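Methyl-accepting/DNA response regulator (Bacillus cereus, PDB 3D6W) probably binds DNA through this LytTR domain, the C-terminal part of a response regulator thought to act in a phosphorelay. Local coordinates at residues F18-Y23 / N34-T39; R60-F65 / R92-Q97; H71-Y76 / S86-E91. One frame throughout, in Å; residues are numbered along the deposited sequence.

In the fold
All three contacts are partly buried, but only 1 and 3 include exposed residues among those that touch. Contacts 1 and 3 are the ends of two beta hairpins, 21-27 with 30-35 and 72-76 with 83-87. Both carry a classic bulge and are held mainly by backbone hydrogen bonds. Contact 1 adds long salt bridges at its exposed edge, among K20, E36 and E37, whereas contact 3 adds a magnesium ion. Contact 2 differs: strands 58-62 and 92-95 belong to different sheets, and apolar side chains do most of the joining. Its V93 shares a sheet with contact 3, where it touches M87. Y23 of contact 1 packs on F65 and V93 and bonds to E91 of contact 3.

Contact 1 (F18-Y23 / N34-T39); sequences FSKVMY and NAEELT
The Y23 ring lies flat against the side chain of N34. Ring and amide planes are 17° apart, so the two groups stack. N34 CB sits over the ring centre as a CH-pi contact, 3.6 Å from the centroid of the Y23 ring. Beyond it the amide covers the outer half of the ring, with N34 CG 3.3 Å from Y23 CZ. The Y23 torsion (chi1 68°) sets CG between backbone N and carbonyl carbon and brings the ring over the N34 side chain on the adjacent strand. Y23 OH is close to N34 ND2, but the angle is poor; its hydrogen bond goes to E91.

M22, a selenomethionine, points at the other strand. Its chain turns at chi3 (-58°), and the methyl CE ends 3.2 Å from A35 O. The selenium rests against E36 CA.

K20 and E36 cross at about a right angle. The bent lysine brings CD to 3.2 Å from E36 OE1. NZ makes long salt bridges, to E36 and E37, and a water links it weakly to E37 N. V21 and A35 share the face away from Y23 and N34, where V5 packs on V21 and V16 on A35.

M22 N gives a bond of 2.8 Å to N34 O, and Y23 N adds a weak one to the same oxygen. N34 N returns a bond to Y23 O, and E36 N bonds to K20 O. Two residues facing one make this a classic beta bulge, at the open end of the antiparallel hairpin formed by strands 21-27 and 30-35 in the LytTR domain.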
loop_
_atom_site.group_PDB
_atom_site.type_symbol
_atom_site.label_atom_id
_atom_site.label_comp_id
_atom_site.label_asym_id
_atom_site.label_seq_id
_atom_site.Cartn_x
_atom_site.Cartn_y
_atom_site.Cartn_z
ATOM N N PHE A 18 -7.232 10.272 1.600
ATOM C CA PHE A 18 -7.667 10.364 0.203
ATOM C C PHE A 18 -8.457 9.132 -0.231
ATOM O O PHE A 18 -9.417 9.236 -0.987
ATOM C CB PHE A 18 -6.476 10.569 -0.752
ATOM C CG PHE A 18 -5.839 11.937 -0.667
ATOM C CD1 PHE A 18 -6.497 13.030 -0.091
ATOM C CD2 PHE A 18 -4.592 12.142 -1.203
ATOM C CE1 PHE A 18 -5.902 14.287 -0.024
ATOM C CE2 PHE A 18 -3.990 13.403 -1.147
ATOM C CZ PHE A 18 -4.654 14.468 -0.542
ATOM N N SER A 19 -8.049 7.979 0.287
ATOM C CA SER A 19 -8.651 6.699 -0.057
ATOM C C SER A 19 -10.153 6.595 0.305
ATOM O O SER A 19 -10.876 5.812 -0.287
ATOM C CB SER A 19 -7.829 5.576 0.619
ATOM O OG SER A 19 -8.148 5.445 2.002
ATOM N N LYS A 20 -10.594 7.401 1.269
ATOM C CA LYS A 20 -11.943 7.426 1.733
ATOM C C LYS A 20 -12.778 8.538 1.102
ATOM O O LYS A 20 -13.999 8.628 1.327
ATOM C CB LYS A 20 -11.956 7.580 3.256
ATOM C CG LYS A 20 -11.165 6.514 3.993
ATOM C CD LYS A 20 -12.030 5.481 4.680
ATOM C CE LYS A 20 -12.185 5.778 6.215
ATOM N NZ LYS A 20 -13.645 5.640 6.745
ATOM N N VAL A 21 -12.152 9.374 0.287
ATOM C CA VAL A 21 -12.904 10.395 -0.479
ATOM C C VAL A 21 -13.520 9.751 -1.732
ATOM O O VAL A 21 -12.781 9.172 -2.559
ATOM C CB VAL A 21 -11.998 11.598 -0.869
ATOM C CG1 VAL A 21 -12.809 12.710 -1.618
ATOM C CG2 VAL A 21 -11.284 12.131 0.399
HETATM N N MSE A 22 -14.839 9.843 -1.849
HETATM C CA MSE A 22 -15.587 9.261 -2.943
HETATM C C MSE A 22 -15.685 10.215 -4.147
HETATM O O MSE A 22 -15.512 9.811 -5.287
HETATM C CB MSE A 22 -17.003 8.887 -2.460
HETATM C CG MSE A 22 -17.020 7.928 -1.319
HETATM SE SE MSE A 22 -18.753 7.339 -0.682
HETATM C CE MSE A 22 -19.369 9.136 -0.281
ATOM N N TYR A 23 -15.997 11.469 -3.848
ATOM C CA TYR A 23 -16.103 12.546 -4.822
ATOM C C TYR A 23 -16.071 13.937 -4.135
ATOM O O TYR A 23 -16.141 14.068 -2.898
ATOM C CB TYR A 23 -17.345 12.374 -5.739
ATOM C CG TYR A 23 -18.690 12.552 -5.053
ATOM C CD1 TYR A 23 -19.368 11.473 -4.514
ATOM C CD2 TYR A 23 -19.287 13.815 -4.975
ATOM C CE1 TYR A 23 -20.565 11.642 -3.906
ATOM C CE2 TYR A 23 -20.469 14.003 -4.360
ATOM C CZ TYR A 23 -21.117 12.914 -3.808
ATOM O OH TYR A 23 -22.341 13.109 -3.175
ATOM N N ASN A 34 -17.063 14.694 -0.208
ATOM C CA ASN A 34 -17.900 13.554 0.137
ATOM C C ASN A 34 -17.062 12.287 0.387
ATOM O O ASN A 34 -16.602 11.626 -0.554
ATOM C CB ASN A 34 -18.889 13.293 -0.983
ATOM C CG ASN A 34 -19.985 14.348 -1.068
ATOM O OD1 ASN A 34 -19.784 15.446 -1.612
ATOM N ND2 ASN A 34 -21.170 13.994 -0.565
ATOM N N ALA A 35 -16.880 11.974 1.664
ATOM C CA ALA A 35 -16.114 10.823 2.132
ATOM C C ALA A 35 -17.084 9.725 2.550
ATOM O O ALA A 35 -18.294 9.930 2.653
ATOM C CB ALA A 35 -15.190 11.216 3.283
ATOM N N GLU A 36 -16.562 8.537 2.773
ATOM C CA GLU A 36 -17.437 7.377 2.920
ATOM C C GLU A 36 -18.439 7.534 4.067
ATOM O O GLU A 36 -19.597 7.123 3.945
ATOM C CB GLU A 36 -16.622 6.117 3.141
ATOM C CG GLU A 36 -15.743 5.714 1.985
ATOM C CD GLU A 36 -14.846 4.587 2.365
ATOM O OE1 GLU A 36 -14.774 4.258 3.559
ATOM O OE2 GLU A 36 -14.186 4.013 1.501
ATOM N N GLU A 37 -17.976 8.122 5.170
ATOM C CA GLU A 37 -18.755 8.243 6.387
ATOM C C GLU A 37 -19.175 9.668 6.704
ATOM O O GLU A 37 -19.959 9.856 7.621
ATOM C CB GLU A 37 -17.940 7.705 7.573
ATOM C CG GLU A 37 -17.734 6.180 7.570
ATOM C CD GLU A 37 -16.932 5.672 8.801
ATOM O OE1 GLU A 37 -16.491 6.512 9.648
ATOM O OE2 GLU A 37 -16.763 4.418 8.928
ATOM N N LEU A 38 -18.628 10.680 6.032
ATOM C CA LEU A 38 -19.102 12.047 6.261
ATOM C C LEU A 38 -18.844 12.988 5.093
ATOM O O LEU A 38 -18.144 12.641 4.143
ATOM C CB LEU A 38 -18.612 12.627 7.612
ATOM C CG LEU A 38 -17.213 13.165 7.984
ATOM C CD1 LEU A 38 -16.140 12.800 6.986
ATOM C CD2 LEU A 38 -17.247 14.683 8.212
ATOM N N THR A 39 -19.478 14.156 5.168
ATOM C CA THR A 39 -19.349 15.189 4.184
ATOM C C THR A 39 -19.005 16.490 4.843
ATOM O O THR A 39 -19.371 16.763 5.952
ATOM C CB THR A 39 -20.587 15.299 3.289
ATOM O OG1 THR A 39 -20.755 14.034 2.636
ATOM C CG2 THR A 39 -20.375 16.400 2.184
HETATM O O HOH W 1 -14.777 8.794 6.189
#

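Contact 2 (R60-F65 / R92-Q97). With FMT (formic acid), chain E.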
loop_
_atom_site.group_PDB
_atom_site.type_symbol
_atom_site.label_atom_id
_atom_site.label_comp_id
_atom_site.label_asym_id
_atom_site.label_seq_id
_atom_site.Cartn_x
_atom_site.Cartn_y
_atom_site.Cartn_z
ATOM N N ARG A 60 -11.419 14.918 -12.639
ATOM C CA ARG A 60 -12.443 15.861 -13.037
ATOM C C ARG A 60 -13.309 15.303 -14.174
ATOM O O ARG A 60 -12.837 15.047 -15.279
ATOM C CB ARG A 60 -11.823 17.184 -13.472
ATOM C CG ARG A 60 -12.832 18.315 -13.560
ATOM C CD ARG A 60 -13.085 18.946 -12.214
ATOM N NE ARG A 60 -13.818 20.203 -12.343
ATOM C CZ ARG A 60 -13.275 21.410 -12.494
ATOM N NH1 ARG A 60 -11.962 21.588 -12.518
ATOM N NH2 ARG A 60 -14.061 22.473 -12.567
ATOM N N CYS A 61 -14.602 15.141 -13.879
ATOM C CA CYS A 61 -15.541 14.550 -14.818
ATOM C C CYS A 61 -16.704 15.456 -15.185
ATOM O O CYS A 61 -17.550 15.084 -15.979
ATOM C CB CYS A 61 -16.051 13.227 -14.249
ATOM S SG CYS A 61 -17.003 13.359 -12.759
ATOM N N HIS A 62 -16.716 16.660 -14.634
ATOM C CA HIS A 62 -17.829 17.589 -14.762
ATOM C C HIS A 62 -17.286 18.873 -14.169
ATOM O O HIS A 62 -16.444 18.801 -13.307
ATOM C CB HIS A 62 -18.984 17.042 -13.927
ATOM C CG HIS A 62 -20.284 17.765 -14.092
ATOM N ND1 HIS A 62 -20.512 19.019 -13.569
ATOM C CD2 HIS A 62 -21.455 17.371 -14.645
ATOM C CE1 HIS A 62 -21.761 19.371 -13.801
ATOM N NE2 HIS A 62 -22.362 18.386 -14.442
ATOM N N ARG A 63 -17.764 20.038 -14.619
ATOM C CA ARG A 63 -17.329 21.347 -14.084
ATOM C C ARG A 63 -17.561 21.487 -12.595
ATOM O O ARG A 63 -16.956 22.333 -11.954
ATOM C CB ARG A 63 -17.997 22.532 -14.830
ATOM C CG ARG A 63 -19.513 22.662 -14.651
ATOM C CD ARG A 63 -20.081 24.026 -15.147
ATOM N NE ARG A 63 -21.057 24.459 -14.137
ATOM C CZ ARG A 63 -20.937 25.515 -13.329
ATOM N NH1 ARG A 63 -19.934 26.373 -13.437
ATOM N NH2 ARG A 63 -21.865 25.737 -12.419
ATOM N N SER A 64 -18.442 20.664 -12.058
ATOM C CA SER A 64 -18.816 20.699 -10.643
ATOM C C SER A 64 -18.378 19.455 -9.823
ATOM O O SER A 64 -18.636 19.415 -8.620
ATOM C CB SER A 64 -20.349 20.867 -10.555
ATOM O OG SER A 64 -20.728 22.252 -10.681
ATOM N N PHE A 65 -17.707 18.472 -10.442
ATOM C CA PHE A 65 -17.338 17.211 -9.763
ATOM C C PHE A 65 -15.949 16.729 -10.047
ATOM O O PHE A 65 -15.502 16.715 -11.209
ATOM C CB PHE A 65 -18.267 16.070 -10.178
ATOM C CG PHE A 65 -19.670 16.242 -9.701
ATOM C CD1 PHE A 65 -20.603 16.916 -10.482
ATOM C CD2 PHE A 65 -20.059 15.749 -8.453
ATOM C CE1 PHE A 65 -21.949 17.117 -9.998
ATOM C CE2 PHE A 65 -21.359 15.920 -7.983
ATOM C CZ PHE A 65 -22.309 16.605 -8.765
ATOM N N ARG A 92 -25.002 8.655 -7.356
ATOM C CA ARG A 92 -24.616 8.773 -8.762
ATOM C C ARG A 92 -23.950 10.103 -9.000
ATOM O O ARG A 92 -24.190 11.070 -8.289
ATOM C CB ARG A 92 -25.788 8.543 -9.747
ATOM C CG ARG A 92 -26.922 9.588 -9.665
ATOM C CD ARG A 92 -28.115 9.247 -10.557
ATOM N NE ARG A 92 -28.660 7.948 -10.182
ATOM C CZ ARG A 92 -29.514 7.728 -9.178
ATOM N NH1 ARG A 92 -29.974 8.720 -8.431
ATOM N NH2 ARG A 92 -29.931 6.500 -8.939
ATOM N N VAL A 93 -23.099 10.129 -10.010
ATOM C CA VAL A 93 -22.347 11.329 -10.366
ATOM C C VAL A 93 -22.356 11.435 -11.869
ATOM O O VAL A 93 -22.106 10.437 -12.551
ATOM C CB VAL A 93 -20.882 11.251 -9.834
ATOM C CG1 VAL A 93 -20.072 12.449 -10.326
ATOM C CG2 VAL A 93 -20.862 11.131 -8.276
ATOM N N PRO A 94 -22.668 12.628 -12.412
ATOM C CA PRO A 94 -22.605 12.782 -13.844
ATOM C C PRO A 94 -21.217 13.080 -14.446
ATOM O O PRO A 94 -20.429 13.826 -13.901
ATOM C CB PRO A 94 -23.550 13.955 -14.092
ATOM C CG PRO A 94 -23.464 14.778 -12.885
ATOM C CD PRO A 94 -23.116 13.867 -11.749
ATOM N N VAL A 95 -20.967 12.513 -15.626
ATOM C CA VAL A 95 -19.889 12.949 -16.494
ATOM C C VAL A 95 -20.556 13.766 -17.610
ATOM O O VAL A 95 -21.346 13.235 -18.395
ATOM C CB VAL A 95 -19.046 11.753 -17.084
ATOM C CG1 VAL A 95 -17.803 12.281 -17.769
ATOM C CG2 VAL A 95 -18.691 10.725 -16.003
ATOM N N SER A 96 -20.254 15.060 -17.667
ATOM C CA SER A 96 -20.885 15.916 -18.610
ATOM C C SER A 96 -20.341 15.685 -20.010
ATOM O O SER A 96 -19.244 15.125 -20.209
ATOM C CB SER A 96 -20.718 17.363 -18.192
ATOM O OG SER A 96 -19.381 17.816 -18.194
ATOM N N GLN A 97 -21.134 16.100 -20.990
ATOM C CA GLN A 97 -20.762 16.085 -22.390
ATOM C C GLN A 97 -19.408 16.701 -22.670
ATOM O O GLN A 97 -18.728 16.265 -23.578
ATOM C CB GLN A 97 -21.799 16.845 -23.218
ATOM C CG GLN A 97 -21.427 17.108 -24.673
ATOM C CD GLN A 97 -22.657 17.552 -25.453
ATOM O OE1 GLN A 97 -23.006 16.977 -26.501
ATOM N NE2 GLN A 97 -23.351 18.563 -24.920
HETATM C C FMT E . -19.644 21.097 -17.777
HETATM O O1 FMT E . -20.342 20.903 -18.801
HETATM O O2 FMT E . -19.051 20.138 -17.240
#
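P94 sits in the angle where the H62 and F65 rings meet. Its CD lies over one face of F65, toward the rim, in a CH-pi contact 4.2 Å from the centroid of the F65 ring. Its CG meets the imidazole obliquely, 3.7 Å from H62 CD2. The proline is thus a blunt knob set into the notch between the F65 face and the H62 ring. F65 CD1 in turn covers one face of the H62 ring, toward its rim.

V93 supplies a second bump. Its CG1, anti to the backbone N (chi1 175°), touches F65 CD2 at 3.8 Å and also reaches C61 SG. C61 SG faces V93 CG1 and the carbonyl oxygen of P94, both on the same side of it. V95 sets both its methyls on one side of C61 CB, each 4.0 Å away. S96 CB then closes on H62 CD2.

One backbone bond joins the segments. S96 N reaches C61 O at 3.2 Å, and V95 CA makes a CA-H...O contact with the same oxygen. The strand axes cross at 86°, so this is a corner between sheets and not a ladder.

The 60-65 segment is braced from within. S64 N donates to H62 ND1, in the ring plane, which steadies the imidazole. R60 NE and F65 N reach H62 O from opposite faces of its carbonyl plane. A formic acid molecule, probably from the crystallisation liquor, lies near the other face of H62. Its O2 accepts from R63 N at 2.9 Å and from S96 OG.

The chemistry is largely apolar. The fit of proline, valine, cysteine and aromatic surfaces joins the two sheets, while the formic acid, perhaps present as formate, bridges R63 N and S96 OG at the polar margin.

Contact 3 (H71-Y76 / S86-E91). With MG (magnesium ion), chain C.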
loop_
_atom_site.group_PDB
_atom_site.type_symbol
_atom_site.label_atom_id
_atom_site.label_comp_id
_atom_site.label_asym_id
_atom_site.label_seq_id
_atom_site.Cartn_x
_atom_site.Cartn_y
_atom_site.Cartn_z
ATOM N N HIS A 71 -13.983 4.449 -5.998
ATOM C CA HIS A 71 -15.334 4.315 -5.475
ATOM C C HIS A 71 -16.377 4.194 -6.538
ATOM O O HIS A 71 -17.537 4.085 -6.224
ATOM C CB HIS A 71 -15.644 5.447 -4.541
ATOM C CG HIS A 71 -14.770 5.451 -3.341
ATOM N ND1 HIS A 71 -15.085 4.755 -2.199
ATOM C CD2 HIS A 71 -13.566 6.024 -3.115
ATOM C CE1 HIS A 71 -14.116 4.914 -1.308
ATOM N NE2 HIS A 71 -13.182 5.685 -1.843
ATOM N N ILE A 72 -15.979 4.169 -7.797
ATOM C CA ILE A 72 -16.927 3.938 -8.891
ATOM C C ILE A 72 -17.273 2.467 -8.897
ATOM O O ILE A 72 -16.373 1.603 -8.924
ATOM C CB ILE A 72 -16.394 4.339 -10.303
ATOM C CG1 ILE A 72 -16.197 5.856 -10.396
ATOM C CG2 ILE A 72 -17.370 3.880 -11.429
ATOM C CD1 ILE A 72 -15.519 6.331 -11.638
ATOM N N LYS A 73 -18.571 2.182 -8.900
ATOM C CA LYS A 73 -19.031 0.818 -9.095
ATOM C C LYS A 73 -19.204 0.480 -10.605
ATOM O O LYS A 73 -18.673 -0.545 -11.073
ATOM C CB LYS A 73 -20.316 0.587 -8.311
ATOM C CG LYS A 73 -20.900 -0.789 -8.496
ATOM C CD LYS A 73 -21.941 -1.068 -7.439
ATOM C CE LYS A 73 -23.241 -1.544 -8.047
ATOM N NZ LYS A 73 -23.206 -3.035 -8.171
ATOM N N ALA A 74 -19.895 1.343 -11.349
ATOM C CA ALA A 74 -20.167 1.108 -12.774
ATOM C C ALA A 74 -20.307 2.441 -13.490
ATOM O O ALA A 74 -20.718 3.440 -12.876
ATOM C CB ALA A 74 -21.450 0.258 -12.996
ATOM N N ILE A 75 -19.936 2.436 -14.776
ATOM C CA ILE A 75 -20.042 3.566 -15.680
ATOM C C ILE A 75 -21.099 3.198 -16.739
ATOM O O ILE A 75 -20.979 2.178 -17.427
ATOM C CB ILE A 75 -18.706 3.883 -16.415
ATOM C CG1 ILE A 75 -17.542 4.063 -15.422
ATOM C CG2 ILE A 75 -18.893 5.079 -17.388
ATOM C CD1 ILE A 75 -16.103 4.023 -16.059
ATOM N N TYR A 76 -22.111 4.056 -16.864
ATOM C CA TYR A 76 -23.231 3.881 -17.798
ATOM C C TYR A 76 -23.243 4.952 -18.824
ATOM O O TYR A 76 -23.028 6.104 -18.504
ATOM C CB TYR A 76 -24.566 3.961 -17.036
ATOM C CG TYR A 76 -24.738 2.790 -16.107
ATOM C CD1 TYR A 76 -24.990 1.521 -16.632
ATOM C CD2 TYR A 76 -24.634 2.930 -14.728
ATOM C CE1 TYR A 76 -25.111 0.426 -15.838
ATOM C CE2 TYR A 76 -24.796 1.812 -13.898
ATOM C CZ TYR A 76 -25.029 0.564 -14.466
ATOM O OH TYR A 76 -25.171 -0.589 -13.701
ATOM N N SER A 86 -22.297 5.174 -11.291
ATOM C CA SER A 86 -22.859 4.505 -10.137
ATOM C C SER A 86 -21.756 4.348 -9.111
ATOM O O SER A 86 -20.772 3.659 -9.380
ATOM C CB SER A 86 -23.349 3.108 -10.582
ATOM O OG SER A 86 -24.231 2.508 -9.641
HETATM N N MSE A 87 -21.911 4.981 -7.946
HETATM C CA MSE A 87 -20.934 4.881 -6.898
HETATM C C MSE A 87 -21.210 3.655 -6.009
HETATM O O MSE A 87 -22.319 3.123 -6.038
HETATM C CB MSE A 87 -20.867 6.163 -6.075
HETATM C CG MSE A 87 -20.705 7.428 -6.877
HETATM SE SE MSE A 87 -19.162 7.504 -8.039
HETATM C CE MSE A 87 -17.846 7.519 -6.681
ATOM N N ASP A 88 -20.196 3.226 -5.250
ATOM C CA ASP A 88 -20.285 2.080 -4.410
ATOM C C ASP A 88 -21.328 2.219 -3.298
ATOM O O ASP A 88 -21.936 1.239 -2.917
ATOM C CB ASP A 88 -18.926 1.825 -3.717
ATOM C CG ASP A 88 -17.968 1.015 -4.560
ATOM O OD1 ASP A 88 -18.397 0.399 -5.554
ATOM O OD2 ASP A 88 -16.768 0.989 -4.209
ATOM N N ASN A 89 -21.484 3.404 -2.720
ATOM C CA ASN A 89 -22.501 3.642 -1.695
ATOM C C ASN A 89 -23.945 3.916 -2.240
ATOM O O ASN A 89 -24.791 4.335 -1.509
ATOM C CB ASN A 89 -22.064 4.825 -0.851
ATOM C CG ASN A 89 -22.236 6.152 -1.572
ATOM O OD1 ASN A 89 -22.471 6.205 -2.779
ATOM N ND2 ASN A 89 -22.120 7.219 -0.841
ATOM N N GLY A 90 -24.193 3.737 -3.529
ATOM C CA GLY A 90 -25.496 3.972 -4.149
ATOM C C GLY A 90 -25.691 5.343 -4.775
ATOM O O GLY A 90 -26.760 5.607 -5.365
ATOM N N GLU A 91 -24.722 6.255 -4.622
ATOM C CA GLU A 91 -24.937 7.610 -5.170
ATOM C C GLU A 91 -24.662 7.579 -6.653
ATOM O O GLU A 91 -24.184 6.568 -7.159
ATOM C CB GLU A 91 -24.087 8.670 -4.509
ATOM C CG GLU A 91 -24.303 8.772 -3.015
ATOM C CD GLU A 91 -23.541 9.949 -2.442
ATOM O OE1 GLU A 91 -22.717 9.736 -1.557
ATOM O OE2 GLU A 91 -23.749 11.099 -2.895
HETATM MG MG MG C . -15.067 0.008 -7.386
HETATM O O HOH W 2 -15.779 -0.719 -9.715
HETATM O O HOH W 3 -13.790 -2.147 -7.835
#
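M87 curls over the backbone of H71, its methyl CE 3.5 Å from H71 O. The same methyl touches H71 CB, and the selenium lies 4.1 Å from I72 CG1. Two bends make this possible: chi2 (-57°) and chi3 (-67°) turn the selenomethionine chain back toward the other strand. V67 and V93 pack against this same side chain.

The imidazole of H71 leads away from the contact. Its NE2 is bonded to S19 O, and its ring touches M22 and E36.

D88 lies across the start of K73. Its OD1 is 3.4 Å from K73 CB, while the lysine chain runs on and its amine stays well apart from the carboxylate. S86 takes the other end of the contact. Its CB meets A74 CB and approaches the edge of the Y76 ring, 3.8 Å from CE2.

Backbone bonds carry the pairing. S86 O accepts from both K73 N, at 2.7 Å, and A74 N. S86 N returns a bond to A74 O. K73 and A74 thus share S86 as partner, a second classic bulge. D88 N bonds to H71 O, where the chain enters the type I turn from M87 to G90. N89 OD1 accepts from E91 N, an Asx turn, and its ND2 grips E91 OE1. A second subunit packs on I72 and pairs its backbone with I75.

Magnesium is bound by I72 O at 2.6 Å and by two waters, one of which lies within hydrogen-bonding distance of K73 O. D88, like I72 a magnesium-binding residue seen in a structure of this protein, is 3.7 Å from this ion at OD2, too far for direct coordination here. Its carboxylate probably still adds favourable negative charge beside the site.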